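Local coordinates for protein probable FAD-dependent oxidoreductase PA4991 (Pseudomonas aeruginosa PAO1, PDB 5EZ7) that probably functions as an FAD-dependent oxidoreductase whose physiological substrate is unknown, and is essential for growth of the bacterium in cystic fibrosis sputum, at residues Leu229-Met233 with Arg283-Gln288; Gln288-Arg293 with Gln309-Leu313. One frame throughout, in Å; residues are numbered along the deposited sequence.

Contact 1: residues Leu229-Met233 with Arg283-Gln288; sequences LHMVM and RDEAAQ. With FAD (flavin-adenine dinucleotide), chain B.
His-230 and Gln-288 both turn CG away from their own backbone N (chi1 -160° and -179°), which sends the imidazole out from the strand toward the helix start. This is helix-on-sheet packing: the first turn of helix 285-299 lies against strand 224-236 of the large mixed sheet, on the side away from the flavin. The two side chains run past each other in opposite directions, ring and amide planes nearly parallel; the anti chi1 of Gln-288 carries its CG over one imidazole face, 3.8 Å from the centroid, as a CH-pi contact, and the bend at chi2 turns the amide back to the strand. Gln-288 NE2 donates to His-230 O at 2.9 Å, roughly in its amide plane but along a bent path of 144°; it also bonds Ile-275 O. The other end of the amide is held by Arg-283, whose NE (2.9 Å) and NH2 (3.0 Å) both donate side-on to Gln-288 OE1, which lies in the guanidinium plane. This should fix the amide's flip. At the ring edge, His-230 CE1 lies 3.2 Å from Arg-283 O, while ND1 and NE2 are bonded to Gly-280 O and Thr-312 OG1. Val-232 CG2 touches Gln-288 CG. On the flavin side of the strand, Leu-229 CD1 and Met-231 CG each come to 3.6 Å from the FAD methyl C7M.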
# COMPACT_ATOMS: atom_id res chain seq x y z
N LEU A 229 -1.50 -11.26 -8.73
CA LEU A 229 -0.14 -11.05 -9.25
C LEU A 229 0.70 -12.27 -8.86
O LEU A 229 0.45 -12.88 -7.82
CB LEU A 229 0.46 -9.78 -8.64
CG LEU A 229 -0.03 -8.47 -9.25
CD1 LEU A 229 0.42 -7.32 -8.39
CD2 LEU A 229 0.48 -8.23 -10.66
N HIS A 230 1.70 -12.61 -9.68
CA HIS A 230 2.77 -13.60 -9.34
C HIS A 230 4.14 -12.92 -9.35
O HIS A 230 4.85 -12.93 -10.36
CB HIS A 230 2.78 -14.75 -10.34
CG HIS A 230 3.47 -15.99 -9.85
ND1 HIS A 230 3.51 -17.14 -10.60
CD2 HIS A 230 4.09 -16.28 -8.69
CE1 HIS A 230 4.12 -18.10 -9.92
NE2 HIS A 230 4.48 -17.60 -8.75
N MET A 231 4.49 -12.33 -8.21
CA MET A 231 5.72 -11.58 -8.07
C MET A 231 6.88 -12.54 -7.85
O MET A 231 6.69 -13.60 -7.29
CB MET A 231 5.64 -10.66 -6.84
CG MET A 231 4.49 -9.65 -6.83
SD MET A 231 4.51 -8.46 -8.17
CE MET A 231 5.88 -7.45 -7.60
N VAL A 232 8.09 -12.13 -8.28
CA VAL A 232 9.29 -12.94 -8.18
C VAL A 232 10.28 -12.20 -7.31
O VAL A 232 10.40 -10.99 -7.39
CB VAL A 232 9.91 -13.22 -9.57
CG1 VAL A 232 11.12 -14.14 -9.43
CG2 VAL A 232 8.90 -13.90 -10.46
N MET A 233 11.00 -12.92 -6.45
CA MET A 233 12.05 -12.31 -5.61
C MET A 233 13.37 -13.05 -5.91
O MET A 233 13.40 -14.29 -5.92
CB MET A 233 11.72 -12.45 -4.12
CG MET A 233 10.52 -11.66 -3.62
SD MET A 233 10.02 -11.99 -1.90
CE MET A 233 9.27 -13.59 -2.06
N ARG A 283 1.62 -19.48 -14.83
CA ARG A 283 2.81 -20.30 -14.63
C ARG A 283 2.97 -20.68 -13.15
O ARG A 283 2.75 -19.86 -12.24
CB ARG A 283 4.08 -19.55 -15.09
CG ARG A 283 4.22 -19.32 -16.59
CD ARG A 283 5.58 -18.72 -16.96
NE ARG A 283 5.66 -17.29 -16.62
CZ ARG A 283 5.40 -16.26 -17.44
NH1 ARG A 283 5.05 -16.44 -18.72
NH2 ARG A 283 5.52 -15.02 -16.97
N ASP A 284 3.39 -21.91 -12.92
CA ASP A 284 3.75 -22.36 -11.58
C ASP A 284 5.09 -21.73 -11.15
O ASP A 284 5.75 -21.02 -11.91
CB ASP A 284 3.78 -23.91 -11.51
CG ASP A 284 4.71 -24.54 -12.56
OD1 ASP A 284 5.95 -24.63 -12.32
OD2 ASP A 284 4.19 -24.92 -13.66
N GLU A 285 5.48 -22.00 -9.91
CA GLU A 285 6.63 -21.35 -9.31
C GLU A 285 7.97 -21.50 -10.11
O GLU A 285 8.70 -20.51 -10.34
CB GLU A 285 6.78 -21.80 -7.85
CG GLU A 285 7.85 -20.99 -7.12
CD GLU A 285 8.12 -21.41 -5.69
OE1 GLU A 285 7.98 -22.63 -5.42
OE2 GLU A 285 8.51 -20.52 -4.86
N ALA A 286 8.27 -22.74 -10.52
CA ALA A 286 9.46 -23.05 -11.28
C ALA A 286 9.46 -22.45 -12.68
O ALA A 286 10.46 -21.90 -13.10
CB ALA A 286 9.65 -24.57 -11.36
N ALA A 287 8.36 -22.58 -13.40
CA ALA A 287 8.18 -21.89 -14.68
C ALA A 287 8.31 -20.36 -14.53
O ALA A 287 8.95 -19.70 -15.35
CB ALA A 287 6.84 -22.26 -15.30
N GLN A 288 7.74 -19.80 -13.46
CA GLN A 288 7.83 -18.35 -13.22
C GLN A 288 9.25 -17.89 -12.87
O GLN A 288 9.71 -16.86 -13.38
CB GLN A 288 6.83 -17.89 -12.16
CG GLN A 288 6.84 -16.39 -11.88
CD GLN A 288 6.33 -15.54 -13.03
OE1 GLN A 288 6.38 -15.92 -14.21
NE2 GLN A 288 5.83 -14.37 -12.69
PA FAD B . -4.21 -3.66 2.60
O1A FAD B . -2.78 -3.26 2.63
O2A FAD B . -4.63 -4.99 2.02
O5B FAD B . -4.75 -3.54 4.09
C5B FAD B . -6.00 -4.06 4.49
C4B FAD B . -5.85 -4.37 5.97
O4B FAD B . -7.14 -4.72 6.51
C3B FAD B . -4.89 -5.54 6.21
O3B FAD B . -3.84 -5.16 7.10
C2B FAD B . -5.79 -6.61 6.79
O2B FAD B . -5.16 -7.47 7.74
C1B FAD B . -6.94 -5.80 7.39
N9A FAD B . -8.19 -6.56 7.49
C8A FAD B . -8.72 -7.36 6.55
N7A FAD B . -9.87 -7.89 6.99
C5A FAD B . -10.10 -7.42 8.22
C6A FAD B . -11.15 -7.60 9.24
N6A FAD B . -12.18 -8.40 8.96
N1A FAD B . -11.03 -6.94 10.40
C2A FAD B . -9.98 -6.13 10.65
N3A FAD B . -8.98 -5.92 9.77
C4A FAD B . -8.99 -6.54 8.56
N1 FAD B . 0.76 0.68 -5.36
C2 FAD B . 1.61 1.69 -5.64
O2 FAD B . 1.19 2.87 -5.57
N3 FAD B . 2.89 1.48 -5.99
C4 FAD B . 3.41 0.26 -6.10
O4 FAD B . 4.60 0.09 -6.42
C4X FAD B . 2.55 -0.89 -5.81
N5 FAD B . 3.01 -2.15 -5.90
C5X FAD B . 2.22 -3.20 -5.63
C6 FAD B . 2.75 -4.49 -5.72
C7 FAD B . 1.97 -5.59 -5.44
C7M FAD B . 2.56 -6.96 -5.53
C8 FAD B . 0.56 -5.40 -5.01
C8M FAD B . -0.34 -6.57 -4.68
C9 FAD B . 0.03 -4.12 -4.93
C9A FAD B . 0.80 -3.00 -5.22
N10 FAD B . 0.30 -1.67 -5.14
C10 FAD B . 1.15 -0.60 -5.42
C1' FAD B . -1.07 -1.40 -4.73
C2' FAD B . -1.08 -1.27 -3.21
O2' FAD B . -0.30 -2.30 -2.59
C3' FAD B . -2.51 -1.28 -2.68
O3' FAD B . -3.32 -0.42 -3.51
C4' FAD B . -2.56 -0.79 -1.24
O4' FAD B . -1.44 -1.26 -0.48
C5' FAD B . -3.82 -1.24 -0.54
O5' FAD B . -3.89 -0.62 0.76
P FAD B . -5.08 -1.03 1.74
O1P FAD B . -4.76 -0.49 3.11
O2P FAD B . -6.34 -0.63 1.06
O3P FAD B . -5.06 -2.63 1.70

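Contact 2: residues Gln288-Arg293 with Gln309-Leu313; sequences QIAEAR and QWATL
Trp-310 reaches from strand 309-320 to helix 285-299, and its side chain meets three helix residues in turn. Its CB packs on CG2 and CD1 of Ile-289. Beyond it the indole is turned so that NE1 comes up to one face of the Arg-293 guanidinium, the two planes being 48° apart: CD1 is 3.2 Å from NH2, and NE1 is 3.2 Å from both NH1 and NH2. Since NE1 and these nitrogens are all donors, no hydrogen bond forms; the attraction is an off-centre cation-pi contact, CZ of Arg-293 being 3.8 Å from the five-membered ring centroid. At the far end of the indole, CZ2 and CH2 lie under Arg-293 CG, a CH-pi contact over the face of the six-membered ring. The chain of Arg-293, extended from CG to NE, can thus span both rings. Last, Trp-310 CZ3 meets Ala-292 CB at 4.0 Å. Two residues along the strand, Thr-312 points CG2 at Ile-289 CG1 (3.7 Å). The short axes cross at 121°, 9.0 Å apart, so the helix runs slantwise over the sheet's edge strand; Trp-310 also touches Val-234 of adjoining strand 224-236, and Ala-292 reaches Val-232 there and Leu-271 of strand 267-272.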
# COMPACT_ATOMS: atom_id res chain seq x y z
N GLN A 288 7.74 -19.80 -13.46
CA GLN A 288 7.83 -18.35 -13.22
C GLN A 288 9.25 -17.89 -12.87
O GLN A 288 9.71 -16.86 -13.38
CB GLN A 288 6.83 -17.89 -12.16
CG GLN A 288 6.84 -16.39 -11.88
CD GLN A 288 6.33 -15.54 -13.03
OE1 GLN A 288 6.38 -15.92 -14.21
NE2 GLN A 288 5.83 -14.37 -12.69
N ILE A 289 9.93 -18.66 -12.02
CA ILE A 289 11.35 -18.46 -11.75
C ILE A 289 12.16 -18.59 -13.02
O ILE A 289 12.95 -17.72 -13.30
CB ILE A 289 11.86 -19.43 -10.66
CG1 ILE A 289 11.38 -18.90 -9.29
CG2 ILE A 289 13.39 -19.59 -10.68
CD1 ILE A 289 11.34 -19.98 -8.21
N ALA A 290 11.95 -19.64 -13.78
CA ALA A 290 12.73 -19.85 -15.00
C ALA A 290 12.55 -18.69 -15.99
O ALA A 290 13.53 -18.26 -16.61
CB ALA A 290 12.38 -21.17 -15.65
N GLU A 291 11.33 -18.18 -16.11
CA GLU A 291 11.02 -16.99 -16.94
C GLU A 291 11.78 -15.73 -16.45
O GLU A 291 12.42 -14.99 -17.23
CB GLU A 291 9.50 -16.74 -16.93
CG GLU A 291 9.02 -15.57 -17.77
CD GLU A 291 9.28 -15.74 -19.27
OE1 GLU A 291 9.26 -16.88 -19.80
OE2 GLU A 291 9.53 -14.73 -19.96
N ALA A 292 11.73 -15.53 -15.16
CA ALA A 292 12.52 -14.50 -14.52
C ALA A 292 14.02 -14.63 -14.79
O ALA A 292 14.65 -13.60 -15.03
CB ALA A 292 12.28 -14.49 -13.02
N ARG A 293 14.59 -15.84 -14.78
CA ARG A 293 16.05 -15.98 -15.07
C ARG A 293 16.40 -15.62 -16.48
O ARG A 293 17.42 -15.00 -16.70
CB ARG A 293 16.59 -17.40 -14.93
CG ARG A 293 16.66 -17.95 -13.54
CD ARG A 293 17.25 -19.35 -13.63
NE ARG A 293 17.09 -20.04 -12.36
CZ ARG A 293 17.97 -20.02 -11.36
NH1 ARG A 293 19.14 -19.35 -11.46
NH2 ARG A 293 17.70 -20.70 -10.23
N GLN A 309 19.33 -16.88 -4.47
CA GLN A 309 18.14 -17.63 -4.11
C GLN A 309 16.93 -16.98 -4.78
O GLN A 309 16.93 -15.76 -4.97
CB GLN A 309 17.93 -17.64 -2.61
CG GLN A 309 19.03 -18.30 -1.81
CD GLN A 309 18.77 -18.01 -0.36
OE1 GLN A 309 19.22 -16.99 0.15
NE2 GLN A 309 17.90 -18.79 0.26
N TRP A 310 15.92 -17.81 -5.07
CA TRP A 310 14.76 -17.45 -5.85
C TRP A 310 13.50 -17.92 -5.16
O TRP A 310 13.41 -19.05 -4.70
CB TRP A 310 14.78 -18.14 -7.20
CG TRP A 310 15.94 -17.81 -8.03
CD1 TRP A 310 17.18 -18.40 -8.00
CD2 TRP A 310 15.99 -16.82 -9.07
NE1 TRP A 310 17.99 -17.83 -8.95
CE2 TRP A 310 17.29 -16.86 -9.61
CE3 TRP A 310 15.07 -15.90 -9.60
CZ2 TRP A 310 17.69 -16.01 -10.63
CZ3 TRP A 310 15.47 -15.07 -10.61
CH2 TRP A 310 16.77 -15.12 -11.12
N ALA A 311 12.50 -17.04 -5.12
CA ALA A 311 11.18 -17.39 -4.61
C ALA A 311 10.12 -16.61 -5.38
O ALA A 311 10.44 -15.67 -6.10
CB ALA A 311 11.11 -17.06 -3.13
N THR A 312 8.87 -16.99 -5.24
CA THR A 312 7.79 -16.21 -5.81
C THR A 312 6.73 -15.96 -4.77
O THR A 312 6.72 -16.59 -3.70
CB THR A 312 7.18 -16.85 -7.05
OG1 THR A 312 6.25 -17.85 -6.64
CG2 THR A 312 8.28 -17.42 -7.95
N LEU A 313 5.84 -15.02 -5.08
CA LEU A 313 4.79 -14.64 -4.19
C LEU A 313 3.50 -14.38 -4.96
O LEU A 313 3.50 -13.58 -5.91
CB LEU A 313 5.25 -13.37 -3.52
CG LEU A 313 4.26 -12.70 -2.58
CD1 LEU A 313 4.13 -13.54 -1.31
CD2 LEU A 313 4.77 -11.33 -2.26

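Overall arrangement
Both contacts seat helix 285-299 on the same large sheet, with centres about 5 Å apart. Contact 1 takes the helix's first turn and the inner strand 224-236; contact 2 takes the following turn and the neighbouring edge strand 309-320. Gln-288 belongs to both. Both are partly buried: contact 1 has buried His-230, Val-232 and Gln-288 at its centre, with a hydrogen-bonded network and flavin-pocket residues on the strand's other side, whereas contact 2 makes no hydrogen bond across and relies on apolar contacts and an exposed arginine set obliquely against an indole. The strands are joined directly by Met-231 O and Leu-313 N, 2.8 Å apart.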